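Phytase (Citrobacter braakii, PDB 3ZHC) is a phytase of the histidine phosphatase superfamily (branch 2), a disulfide-containing protein with a mixed beta sheet packed against helices. Local coordinates at residues B[28-33]-B[85-90]. The protein carries 2 engineered substitutions. Sequence-based numbering, arbitrary orientation.
Sequences MKLERV and RLWFTS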
ATOM      1  N   MET B  28       3.792 -33.503   0.765  1.00 30.70           N
ATOM      2  CA  MET B  28       4.946 -32.573   0.693  1.00 30.52           C
ATOM      3  C   MET B  28       5.739 -32.648   1.975  1.00 29.96           C
ATOM      4  O   MET B  28       5.185 -32.423   3.039  1.00 30.10           O
ATOM      5  CB  MET B  28       4.461 -31.137   0.464  1.00 30.76           C
ATOM      6  CG  MET B  28       3.843 -30.894  -0.913  1.00 31.49           C
ATOM      7  SD  MET B  28       5.063 -30.775  -2.250  1.00 33.48           S
ATOM      8  CE  MET B  28       5.720 -29.169  -1.969  1.00 32.72           C
ATOM      9  N   LYS B  29       7.041 -32.962   1.864  1.00 29.29           N
ATOM     10  CA  LYS B  29       7.942 -33.089   3.001  1.00 28.76           C
ATOM     11  C   LYS B  29       9.007 -31.972   2.993  1.00 28.09           C
ATOM     12  O   LYS B  29       9.676 -31.753   1.973  1.00 28.11           O
ATOM     13  CB  LYS B  29       8.648 -34.451   2.961  1.00 28.80           C
ATOM     14  CG  LYS B  29       9.501 -34.763   4.218  1.00 29.32           C
ATOM     15  CD  LYS B  29      10.574 -35.820   3.957  1.00 29.96           C
ATOM     16  CE  LYS B  29      11.544 -35.914   5.148  1.00 30.35           C
ATOM     17  NZ  LYS B  29      12.743 -36.753   4.853  1.00 30.92           N
ATOM     18  N   LEU B  30       9.157 -31.287   4.136  1.00 27.21           N
ATOM     19  CA  LEU B  30      10.164 -30.227   4.313  1.00 26.50           C
ATOM     20  C   LEU B  30      11.512 -30.864   4.568  1.00 25.88           C
ATOM     21  O   LEU B  30      11.668 -31.597   5.542  1.00 25.73           O
ATOM     22  CB  LEU B  30       9.789 -29.308   5.487  1.00 26.48           C
ATOM     23  CG  LEU B  30      10.609 -28.030   5.713  1.00 26.18           C
ATOM     24  CD1 LEU B  30      10.479 -27.100   4.536  1.00 25.96           C
ATOM     25  CD2 LEU B  30      10.148 -27.335   6.973  1.00 26.04           C
ATOM     26  N   GLU B  31      12.490 -30.583   3.697  1.00 25.16           N
ATOM     27  CA  GLU B  31      13.841 -31.186   3.801  1.00 24.66           C
ATOM     28  C   GLU B  31      14.948 -30.229   4.255  1.00 23.84           C
ATOM     29  O   GLU B  31      15.860 -30.657   4.952  1.00 23.67           O
ATOM     30  CB  GLU B  31      14.225 -31.859   2.467  1.00 24.82           C
ATOM     31  CG  GLU B  31      13.549 -33.249   2.265  1.00 25.68           C
ATOM     32  CD  GLU B  31      14.140 -34.050   1.096  1.00 26.91           C
ATOM     33  OE1 GLU B  31      14.558 -33.438   0.067  1.00 27.18           O
ATOM     34  OE2 GLU B  31      14.178 -35.305   1.208  1.00 28.00           O
ATOM     35  N   ARG B  32      14.868 -28.951   3.846  1.00 22.86           N
ATOM     36  CA  ARG B  32      15.884 -27.931   4.185  1.00 22.16           C
ATOM     37  C   ARG B  32      15.296 -26.529   4.289  1.00 21.28           C
ATOM     38  O   ARG B  32      14.333 -26.210   3.599  1.00 21.18           O
ATOM     39  CB  ARG B  32      16.988 -27.877   3.127  1.00 22.20           C
ATOM     40  CG  ARG B  32      17.662 -29.166   2.822  1.00 22.64           C
ATOM     41  CD  ARG B  32      18.751 -28.972   1.847  1.00 23.24           C
ATOM     42  NE  ARG B  32      19.359 -30.238   1.437  1.00 23.88           N
ATOM     43  CZ  ARG B  32      20.364 -30.350   0.559  1.00 24.60           C
ATOM     44  NH1 ARG B  32      20.902 -29.264  -0.023  1.00 24.57           N
ATOM     45  NH2 ARG B  32      20.845 -31.561   0.255  1.00 25.30           N
ATOM     46  N   VAL B  33      15.886 -25.702   5.159  1.00 20.29           N
ATOM     47  CA  VAL B  33      15.496 -24.297   5.310  1.00 19.59           C
ATOM     48  C   VAL B  33      16.727 -23.393   5.420  1.00 18.74           C
ATOM     49  O   VAL B  33      17.710 -23.740   6.054  1.00 18.54           O
ATOM     50  CB  VAL B  33      14.541 -24.057   6.543  1.00 19.68           C
ATOM     51  CG1 VAL B  33      14.203 -22.547   6.726  1.00 19.43           C
ATOM     52  CG2 VAL B  33      13.255 -24.861   6.404  1.00 19.77           C
ATOM     53  N   ARG B  85      11.295 -23.578  16.172  1.00 24.21           N
ATOM     54  CA  ARG B  85      11.537 -24.936  16.724  1.00 24.74           C
ATOM     55  C   ARG B  85      10.259 -25.784  16.630  1.00 24.80           C
ATOM     56  O   ARG B  85      10.288 -26.885  16.109  1.00 24.64           O
ATOM     57  CB  ARG B  85      12.001 -24.869  18.187  1.00 24.96           C
ATOM     58  CG  ARG B  85      12.272 -26.248  18.876  1.00 26.11           C
ATOM     59  CD  ARG B  85      12.257 -26.122  20.419  1.00 27.71           C
ATOM     60  NE  ARG B  85      12.331 -27.440  21.067  1.00 29.09           N
ATOM     61  CZ  ARG B  85      13.458 -28.162  21.262  1.00 30.47           C
ATOM     62  NH1 ARG B  85      14.674 -27.714  20.857  1.00 30.93           N
ATOM     63  NH2 ARG B  85      13.379 -29.360  21.872  1.00 31.00           N
ATOM     64  N   LEU B  86       9.153 -25.234  17.146  1.00 25.07           N
ATOM     65  CA  LEU B  86       7.835 -25.912  17.138  1.00 25.31           C
ATOM     66  C   LEU B  86       7.328 -26.166  15.725  1.00 25.72           C
ATOM     67  O   LEU B  86       6.819 -27.252  15.432  1.00 25.64           O
ATOM     68  CB  LEU B  86       6.793 -25.095  17.926  1.00 25.19           C
ATOM     69  CG  LEU B  86       7.056 -24.939  19.438  1.00 25.05           C
ATOM     70  CD1 LEU B  86       6.261 -23.799  20.030  1.00 24.42           C
ATOM     71  CD2 LEU B  86       6.776 -26.278  20.191  1.00 24.63           C
ATOM     72  N   TRP B  87       7.475 -25.167  14.848  1.00 26.33           N
ATOM     73  CA  TRP B  87       7.002 -25.285  13.466  1.00 26.80           C
ATOM     74  C   TRP B  87       7.852 -26.288  12.661  1.00 27.05           C
ATOM     75  O   TRP B  87       7.296 -27.151  11.991  1.00 26.97           O
ATOM     76  CB  TRP B  87       6.953 -23.919  12.764  1.00 26.88           C
ATOM     77  CG  TRP B  87       6.190 -23.985  11.508  1.00 27.50           C
ATOM     78  CD1 TRP B  87       4.818 -24.029  11.377  1.00 28.12           C
ATOM     79  CD2 TRP B  87       6.720 -24.030  10.196  1.00 27.85           C
ATOM     80  NE1 TRP B  87       4.475 -24.095  10.058  1.00 28.39           N
ATOM     81  CE2 TRP B  87       5.621 -24.098   9.304  1.00 28.22           C
ATOM     82  CE3 TRP B  87       8.017 -24.018   9.675  1.00 28.31           C
ATOM     83  CZ2 TRP B  87       5.784 -24.152   7.919  1.00 28.55           C
ATOM     84  CZ3 TRP B  87       8.185 -24.072   8.291  1.00 28.53           C
ATOM     85  CH2 TRP B  87       7.073 -24.139   7.428  1.00 28.82           C
ATOM     86  N   PHE B  88       9.183 -26.168  12.738  1.00 27.45           N
ATOM     87  CA  PHE B  88      10.089 -27.119  12.033  1.00 27.87           C
ATOM     88  C   PHE B  88       9.963 -28.575  12.550  1.00 28.14           C
ATOM     89  O   PHE B  88      10.131 -29.530  11.775  1.00 28.02           O
ATOM     90  CB  PHE B  88      11.570 -26.680  12.099  1.00 27.85           C
ATOM     91  CG  PHE B  88      11.895 -25.396  11.323  1.00 28.30           C
ATOM     92  CD1 PHE B  88      11.311 -25.112  10.064  1.00 28.72           C
ATOM     93  CD2 PHE B  88      12.816 -24.479  11.845  1.00 28.78           C
ATOM     94  CE1 PHE B  88      11.632 -23.928   9.366  1.00 29.05           C
ATOM     95  CE2 PHE B  88      13.141 -23.296  11.150  1.00 29.13           C
ATOM     96  CZ  PHE B  88      12.546 -23.021   9.911  1.00 29.13           C
ATOM     97  N   THR B  89       9.672 -28.722  13.847  1.00 28.55           N
ATOM     98  CA  THR B  89       9.472 -30.042  14.468  1.00 28.87           C
ATOM     99  C   THR B  89       8.144 -30.673  14.012  1.00 29.22           C
ATOM    100  O   THR B  89       8.101 -31.873  13.745  1.00 29.31           O
ATOM    101  CB  THR B  89       9.574 -29.967  16.037  1.00 28.90           C
ATOM    102  OG1 THR B  89      10.892 -29.542  16.412  1.00 28.57           O
ATOM    103  CG2 THR B  89       9.281 -31.324  16.686  1.00 28.97           C
ATOM    104  N   SER B  90       7.079 -29.864  13.918  1.00 29.65           N
ATOM    105  CA  SER B  90       5.761 -30.356  13.466  1.00 30.07           C
ATOM    106  C   SER B  90       5.763 -30.834  11.999  1.00 30.46           C
ATOM    107  O   SER B  90       4.962 -31.688  11.634  1.00 30.42           O
ATOM    108  CB  SER B  90       4.678 -29.290  13.645  1.00 30.03           C
ATOM    109  OG  SER B  90       4.837 -28.244  12.710  1.00 30.31           O
TER
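Val33 meets the ring of Phe88 with both methyls: CG2 lies 3.5 Å from Phe88 CE1, and CG1 lies 3.6 Å from Phe88 CZ. The two side chains approach from opposite directions, and the two methyls lie alongside the CE1–CZ bond, one at each atom. Leu30 uses a single branch, its CD2 methyl, which lies 4.0 Å from Phe88 CD1 and equally 4.0 Å from Trp87 CZ3. That methyl faces the junction of the two aromatic groups, approaching both rings obliquely, while the leucine side chain runs at about a right angle to that of Trp87. The aromatic rings also adjoin each other, with Phe88 CE1 at the edge of the indole and in its plane. Setting CG of Phe88 anti to the carbonyl carbon (chi1 -67°) swings the ring toward the strand, although its CB leaves the helix on a different heading. No hydrogen bond crosses the interface, and the 147 Å² buried is apolar packing.

Further out, Leu318 of the adjoining parallel strand touches both Val33 and Phe88, Glu357 touches Leu30 and Trp87, and Lys395 makes a cation-pi contact with the indole. On the strand, Glu31 and Arg32 lie opposite Lys358, a classic beta bulge, with psi of Glu31 at -35°; this extra residue is consistent with Leu30 and Val33, three positions apart, both pointing at the helix. The axes of 28-33 and 85-90 approach to 10.2 Å, with their N-to-C directions at 127°. This is helix-on-sheet packing in the alpha/beta part of a histidine phosphatase fold, joining helix 71-90 to strand 28-38.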